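Local coordinates for protein hydroxynitrile lyase (Passiflora edulis, PDB 5XZT) that forms a homodimer of the dimeric alpha/beta-barrel fold and probably acts as a lyase that cleaves hydroxynitriles (cyanohydrins), at residues P4-H9 against E66-S71; I10-Y15 against T62-S67. All coordinates share one frame; numbering follows the deposited sequence.

Interaction 1: residues P4-H9 against E66-S71; sequences PEIVRH and ESTFHS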
loop_
_atom_site.group_PDB
_atom_site.type_symbol
_atom_site.label_atom_id
_atom_site.label_comp_id
_atom_site.label_asym_id
_atom_site.label_seq_id
_atom_site.Cartn_x
_atom_site.Cartn_y
_atom_site.Cartn_z
ATOM N N PRO A 4 7.792 -15.468 -12.463
ATOM C CA PRO A 4 8.827 -14.480 -12.147
ATOM C C PRO A 4 8.527 -13.686 -10.868
ATOM O O PRO A 4 7.379 -13.658 -10.412
ATOM C CB PRO A 4 8.799 -13.560 -13.372
ATOM C CG PRO A 4 7.373 -13.598 -13.827
ATOM C CD PRO A 4 6.811 -14.943 -13.434
ATOM N N GLU A 5 9.561 -13.036 -10.327
ATOM C CA GLU A 5 9.481 -12.300 -9.054
ATOM C C GLU A 5 9.023 -10.851 -9.287
ATOM O O GLU A 5 9.834 -9.916 -9.255
ATOM C CB GLU A 5 10.843 -12.306 -8.327
ATOM C CG GLU A 5 11.535 -13.661 -8.204
ATOM C CD GLU A 5 10.748 -14.691 -7.415
ATOM O OE1 GLU A 5 11.051 -15.897 -7.562
ATOM O OE2 GLU A 5 9.840 -14.311 -6.650
ATOM N N ILE A 6 7.722 -10.678 -9.501
ATOM C CA ILE A 6 7.139 -9.354 -9.770
ATOM C C ILE A 6 7.004 -8.572 -8.448
ATOM O O ILE A 6 6.572 -9.121 -7.440
ATOM C CB ILE A 6 5.805 -9.491 -10.523
ATOM C CG1 ILE A 6 6.078 -10.076 -11.917
ATOM C CG2 ILE A 6 5.102 -8.150 -10.668
ATOM C CD1 ILE A 6 4.838 -10.447 -12.702
ATOM N N VAL A 7 7.370 -7.290 -8.487
ATOM C CA VAL A 7 7.541 -6.468 -7.281
ATOM C C VAL A 7 6.473 -5.386 -7.269
ATOM O O VAL A 7 6.248 -4.752 -8.298
ATOM C CB VAL A 7 8.951 -5.829 -7.266
ATOM C CG1 VAL A 7 9.115 -4.841 -6.115
ATOM C CG2 VAL A 7 10.011 -6.914 -7.179
ATOM N N ARG A 8 5.806 -5.190 -6.126
ATOM C CA ARG A 8 4.921 -4.062 -5.924
ATOM C C ARG A 8 5.668 -2.976 -5.151
ATOM O O ARG A 8 6.428 -3.275 -4.234
ATOM C CB ARG A 8 3.678 -4.474 -5.131
ATOM C CG ARG A 8 2.541 -3.450 -5.207
ATOM C CD ARG A 8 1.726 -3.642 -6.481
ATOM N NE ARG A 8 0.839 -4.780 -6.331
ATOM C CZ ARG A 8 0.366 -5.544 -7.319
ATOM N NH1 ARG A 8 0.663 -5.315 -8.596
ATOM N NH2 ARG A 8 -0.447 -6.562 -7.022
ATOM N N HIS A 9 5.420 -1.728 -5.527
ATOM C CA HIS A 9 6.002 -0.561 -4.892
ATOM C C HIS A 9 4.813 0.256 -4.439
ATOM O O HIS A 9 4.055 0.765 -5.269
ATOM C CB HIS A 9 6.858 0.187 -5.917
ATOM C CG HIS A 9 7.380 1.514 -5.461
ATOM N ND1 HIS A 9 8.547 1.648 -4.744
ATOM C CD2 HIS A 9 6.946 2.769 -5.702
ATOM C CE1 HIS A 9 8.792 2.930 -4.537
ATOM N NE2 HIS A 9 7.834 3.632 -5.109
ATOM N N GLU A 66 0.364 3.079 -6.029
ATOM C CA GLU A 66 0.873 1.751 -6.285
ATOM C C GLU A 66 1.464 1.673 -7.677
ATOM O O GLU A 66 0.905 2.239 -8.611
ATOM C CB GLU A 66 -0.246 0.740 -6.224
ATOM C CG GLU A 66 -0.985 0.673 -4.910
ATOM C CD GLU A 66 -1.966 -0.487 -4.912
ATOM O OE1 GLU A 66 -1.553 -1.614 -5.332
ATOM O OE2 GLU A 66 -3.154 -0.266 -4.588
ATOM N N SER A 67 2.560 0.949 -7.798
ATOM C CA SER A 67 3.124 0.590 -9.106
ATOM C C SER A 67 3.743 -0.800 -9.067
ATOM O O SER A 67 4.022 -1.355 -7.994
ATOM C CB SER A 67 4.129 1.632 -9.566
ATOM O OG SER A 67 5.029 1.956 -8.543
ATOM N N THR A 68 3.916 -1.366 -10.257
ATOM C CA THR A 68 4.377 -2.735 -10.409
ATOM C C THR A 68 5.614 -2.730 -11.304
ATOM O O THR A 68 5.636 -2.017 -12.313
ATOM C CB THR A 68 3.250 -3.600 -11.006
ATOM O OG1 THR A 68 2.129 -3.545 -10.125
ATOM C CG2 THR A 68 3.686 -5.046 -11.169
ATOM N N PHE A 69 6.635 -3.487 -10.899
ATOM C CA PHE A 69 7.860 -3.672 -11.650
ATOM C C PHE A 69 8.073 -5.164 -11.840
ATOM O O PHE A 69 7.820 -5.962 -10.927
ATOM C CB PHE A 69 9.034 -3.018 -10.927
ATOM C CG PHE A 69 8.885 -1.535 -10.793
ATOM C CD1 PHE A 69 8.136 -0.993 -9.753
ATOM C CD2 PHE A 69 9.455 -0.678 -11.731
ATOM C CE1 PHE A 69 7.963 0.378 -9.642
ATOM C CE2 PHE A 69 9.298 0.695 -11.618
ATOM C CZ PHE A 69 8.558 1.224 -10.574
ATOM N N HIS A 70 8.510 -5.556 -13.033
ATOM C CA HIS A 70 8.632 -6.979 -13.290
ATOM C C HIS A 70 9.882 -7.596 -12.630
ATOM O O HIS A 70 9.960 -8.812 -12.483
ATOM C CB HIS A 70 8.420 -7.271 -14.782
ATOM C CG HIS A 70 6.972 -7.210 -15.168
ATOM N ND1 HIS A 70 6.494 -7.610 -16.397
ATOM C CD2 HIS A 70 5.887 -6.830 -14.449
ATOM C CE1 HIS A 70 5.181 -7.460 -16.426
ATOM N NE2 HIS A 70 4.788 -6.991 -15.255
ATOM N N SER A 71 10.800 -6.759 -12.152
ATOM C CA SER A 71 11.941 -7.205 -11.344
ATOM C C SER A 71 12.500 -6.057 -10.512
ATOM O O SER A 71 12.269 -4.880 -10.822
ATOM C CB SER A 71 13.062 -7.743 -12.245
ATOM O OG SER A 71 13.583 -6.707 -13.059
HETATM O O HOH W 1 11.333 -11.118 -12.339
HETATM O O HOH W 2 3.839 3.639 -6.532
#

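Interaction 2: residues I10-Y15 against T62-S67; sequences IVFNRY and THAYES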
loop_
_atom_site.group_PDB
_atom_site.type_symbol
_atom_site.label_atom_id
_atom_site.label_comp_id
_atom_site.label_asym_id
_atom_site.label_seq_id
_atom_site.Cartn_x
_atom_site.Cartn_y
_atom_site.Cartn_z
ATOM N N ILE A 10 4.614 0.335 -3.126
ATOM C CA ILE A 10 3.499 1.075 -2.575
ATOM C C ILE A 10 4.004 2.191 -1.680
ATOM O O ILE A 10 4.797 1.973 -0.775
ATOM C CB ILE A 10 2.465 0.196 -1.827
ATOM C CG1 ILE A 10 1.947 -0.897 -2.793
ATOM C CG2 ILE A 10 1.335 1.091 -1.303
ATOM C CD1 ILE A 10 0.682 -1.598 -2.330
ATOM N N VAL A 11 3.532 3.388 -1.998
ATOM C CA VAL A 11 3.847 4.621 -1.285
ATOM C C VAL A 11 2.606 5.146 -0.575
ATOM O O VAL A 11 1.525 5.259 -1.180
ATOM C CB VAL A 11 4.337 5.674 -2.275
ATOM C CG1 VAL A 11 4.590 7.011 -1.586
ATOM C CG2 VAL A 11 5.569 5.166 -3.011
ATOM N N PHE A 12 2.753 5.481 0.706
ATOM C CA PHE A 12 1.764 6.299 1.403
ATOM C C PHE A 12 2.433 7.646 1.727
ATOM O O PHE A 12 3.577 7.660 2.146
ATOM C CB PHE A 12 1.349 5.688 2.741
ATOM C CG PHE A 12 0.586 4.390 2.672
ATOM C CD1 PHE A 12 -0.018 3.917 1.520
ATOM C CD2 PHE A 12 0.445 3.653 3.840
ATOM C CE1 PHE A 12 -0.721 2.717 1.532
ATOM C CE2 PHE A 12 -0.268 2.461 3.865
ATOM C CZ PHE A 12 -0.859 1.997 2.708
ATOM N N ASN A 13 1.727 8.755 1.553
ATOM C CA ASN A 13 2.248 10.047 1.996
ATOM C C ASN A 13 1.178 10.986 2.532
ATOM O O ASN A 13 -0.028 10.711 2.483
ATOM C CB ASN A 13 3.114 10.713 0.888
ATOM C CG ASN A 13 2.323 11.584 -0.071
ATOM O OD1 ASN A 13 1.215 11.246 -0.468
ATOM N ND2 ASN A 13 2.913 12.737 -0.463
ATOM N N ARG A 14 1.680 12.079 3.080
ATOM C CA ARG A 14 0.923 13.230 3.487
ATOM C C ARG A 14 1.706 14.429 2.949
ATOM O O ARG A 14 2.938 14.467 3.067
ATOM C CB ARG A 14 0.858 13.290 5.014
ATOM C CG ARG A 14 0.059 14.448 5.572
ATOM C CD ARG A 14 0.290 14.599 7.068
ATOM N NE ARG A 14 -0.540 15.679 7.580
ATOM C CZ ARG A 14 -1.818 15.569 7.950
ATOM N NH1 ARG A 14 -2.480 14.410 7.894
ATOM N NH2 ARG A 14 -2.457 16.650 8.386
ATOM N N TYR A 15 0.997 15.380 2.361
ATOM C CA TYR A 15 1.608 16.563 1.762
ATOM C C TYR A 15 1.810 17.675 2.770
ATOM O O TYR A 15 1.026 17.819 3.720
ATOM C CB TYR A 15 0.764 17.077 0.586
ATOM C CG TYR A 15 0.927 16.204 -0.633
ATOM C CD1 TYR A 15 2.028 16.358 -1.469
ATOM C CD2 TYR A 15 0.021 15.180 -0.911
ATOM C CE1 TYR A 15 2.213 15.556 -2.579
ATOM C CE2 TYR A 15 0.196 14.362 -2.009
ATOM C CZ TYR A 15 1.300 14.553 -2.840
ATOM O OH TYR A 15 1.517 13.766 -3.943
ATOM N N THR A 62 -2.609 10.471 3.829
ATOM C CA THR A 62 -3.774 10.877 3.045
ATOM C C THR A 62 -3.871 10.260 1.662
ATOM O O THR A 62 -4.968 10.209 1.098
ATOM C CB THR A 62 -3.815 12.400 2.889
ATOM O OG1 THR A 62 -2.595 12.859 2.284
ATOM C CG2 THR A 62 -3.978 13.074 4.287
ATOM N N HIS A 63 -2.734 9.868 1.101
ATOM C CA HIS A 63 -2.634 9.402 -0.289
ATOM C C HIS A 63 -1.869 8.078 -0.352
ATOM O O HIS A 63 -0.900 7.858 0.401
ATOM C CB HIS A 63 -1.850 10.410 -1.119
ATOM C CG HIS A 63 -2.578 11.678 -1.420
ATOM N ND1 HIS A 63 -2.832 12.643 -0.466
ATOM C CD2 HIS A 63 -3.049 12.170 -2.590
ATOM C CE1 HIS A 63 -3.470 13.653 -1.034
ATOM N NE2 HIS A 63 -3.604 13.397 -2.323
ATOM N N ALA A 64 -2.299 7.205 -1.266
ATOM C CA ALA A 64 -1.602 5.962 -1.593
ATOM C C ALA A 64 -1.319 5.936 -3.090
ATOM O O ALA A 64 -2.110 6.452 -3.885
ATOM C CB ALA A 64 -2.433 4.749 -1.197
ATOM N N TYR A 65 -0.176 5.371 -3.457
ATOM C CA TYR A 65 0.216 5.194 -4.851
ATOM C C TYR A 65 0.818 3.804 -5.018
ATOM O O TYR A 65 1.705 3.409 -4.258
ATOM C CB TYR A 65 1.256 6.231 -5.280
ATOM C CG TYR A 65 1.042 7.612 -4.744
ATOM C CD1 TYR A 65 1.395 7.918 -3.439
ATOM C CD2 TYR A 65 0.474 8.618 -5.525
ATOM C CE1 TYR A 65 1.196 9.169 -2.918
ATOM C CE2 TYR A 65 0.275 9.887 -5.013
ATOM C CZ TYR A 65 0.646 10.162 -3.706
ATOM O OH TYR A 65 0.461 11.415 -3.158
ATOM N N GLU A 66 0.364 3.079 -6.029
ATOM C CA GLU A 66 0.873 1.751 -6.285
ATOM C C GLU A 66 1.464 1.673 -7.677
ATOM O O GLU A 66 0.905 2.239 -8.611
ATOM C CB GLU A 66 -0.246 0.740 -6.224
ATOM C CG GLU A 66 -0.985 0.673 -4.910
ATOM C CD GLU A 66 -1.966 -0.487 -4.912
ATOM O OE1 GLU A 66 -1.553 -1.614 -5.332
ATOM O OE2 GLU A 66 -3.154 -0.266 -4.588
ATOM N N SER A 67 2.560 0.949 -7.798
ATOM C CA SER A 67 3.124 0.590 -9.106
ATOM C C SER A 67 3.743 -0.800 -9.067
ATOM O O SER A 67 4.022 -1.355 -7.994
ATOM C CB SER A 67 4.129 1.632 -9.566
ATOM O OG SER A 67 5.029 1.956 -8.543
HETATM O O HOH W 3 -1.869 15.449 2.593
#

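Interaction 1: residues P4-H9 against E66-S71
Strands 7-15 and 63-69 are the two central strands of the antiparallel sheet, and residues 4-9 meet 66-71 where strand 7-15 begins and strand 63-69 ends. Val7 and Phe69 form a hydrogen-bonded pair: Val7 N gives to Phe69 O at 2.8 Å, and Phe69 N returns the bond to Val7 O. Both bonds are nearly straight. His9 and Ser67 form the next such pair, with His9 N 2.9 Å from Ser67 O. Between them Arg8 faces Thr68 as a non-hydrogen-bonded pair, and here the side chains make the link. Arg8 NH1 donates to Thr68 OG1 at 2.8 Å, with the hydroxyl at the edge of the guanidinium and in its plane. The Arg8 chain reaches it by bending at chi2 (83°) and chi3 (77°). This sheet is that of a stress-responsive A/B barrel domain, and the Arg8 face looks to the dimer partner. Arg8 NH2 is salt-bridged to Glu66 OE1 of the second subunit, and Glu66 OE1 to Arg8 NH2 of that subunit. Glu66 OE2 is hydrogen-bonded to Tyr103 OH of the second subunit. Within the chain, Arg8 NE and Glu66 OE1 are 4.1 Å apart: the charges are near, but no N-H points at the oxygen. A leucine in place of Arg8 would probably leave Thr68 OG1 without this donor and Glu66 of the second subunit without its charged mate. On the other face, Phe69 turns the edge of its ring to His9, with CE1 3.9 Å from His9 CB. Phe75 packs against both rings, and His9 ND1 is hydrogen-bonded to Asn102 OD1. The His9 side chain also lies close to a bound hexane-1,6-diol, probably from the crystallisation liquor. Nearer the N-terminus, Ile6 CG2 presses on Thr68 CG2 at 3.4 Å, a tight fit.

Interaction 2: residues I10-Y15 against T62-S67
Strands 10-15 and 63-67 run antiparallel, their axes 4.7 Å apart at closest approach and 161° between directions. Val11 pairs with Tyr65 through two backbone bonds. The pairing ends in a classic beta bulge: Thr62 and His63 both face Asn13. Their amide nitrogens, Thr62 N at 2.9 Å and His63 N at 3.2 Å, reach Asn13 O from opposite faces of its carbonyl plane.

On the face carrying Val11, Asn13 and Tyr65, three polar groups join in a chain. Tyr15 OH donates to Tyr65 OH at 2.7 Å, and Tyr65 OH in turn donates to Asn13 OD1 at 2.8 Å. That donor stands above the amide's carbonyl plane, yet OD1 lies at the edge of the Tyr65 ring. Asn13 holds CG between its backbone N and carbonyl carbon (chi1 89°), which puts ND2 over the centre of the Tyr15 ring. Helix 21-33 covers this face, with Ile28 against Tyr15 and His63.

Ile10, Phe12 and Ala64 lie on the other face, at the dimer interface. Phe12 CD1 touches Ala64 CB, and the Phe12 ring stacks on Phe12 of the second subunit.

Tyr15 and His63 make a T-shaped (edge-to-face) pair with planes at 85°, in which Tyr15 CE2 sits over the centre of the imidazole.

Interactions 1 and 2 are successive halves of one strand pair, their centres about 16 Å apart. Residues 4-9 lead straight into 10-15 along strand 7-15, while 62-67 runs into 66-71 along strand 63-69, sharing Glu66 and Ser67. Because the strands are antiparallel, interaction 2 joins the end of the first strand to the start of the second, and interaction 1 joins the opposite ends. Helix 21-33 and strand 44-48 come between the two strands in the sequence. Strands 44-48 and 95-104 flank the pair. The face with Arg8, Ile10, Phe12 and Glu66 meets the second subunit along both halves, and Val7 and His9 on the other face touch it too.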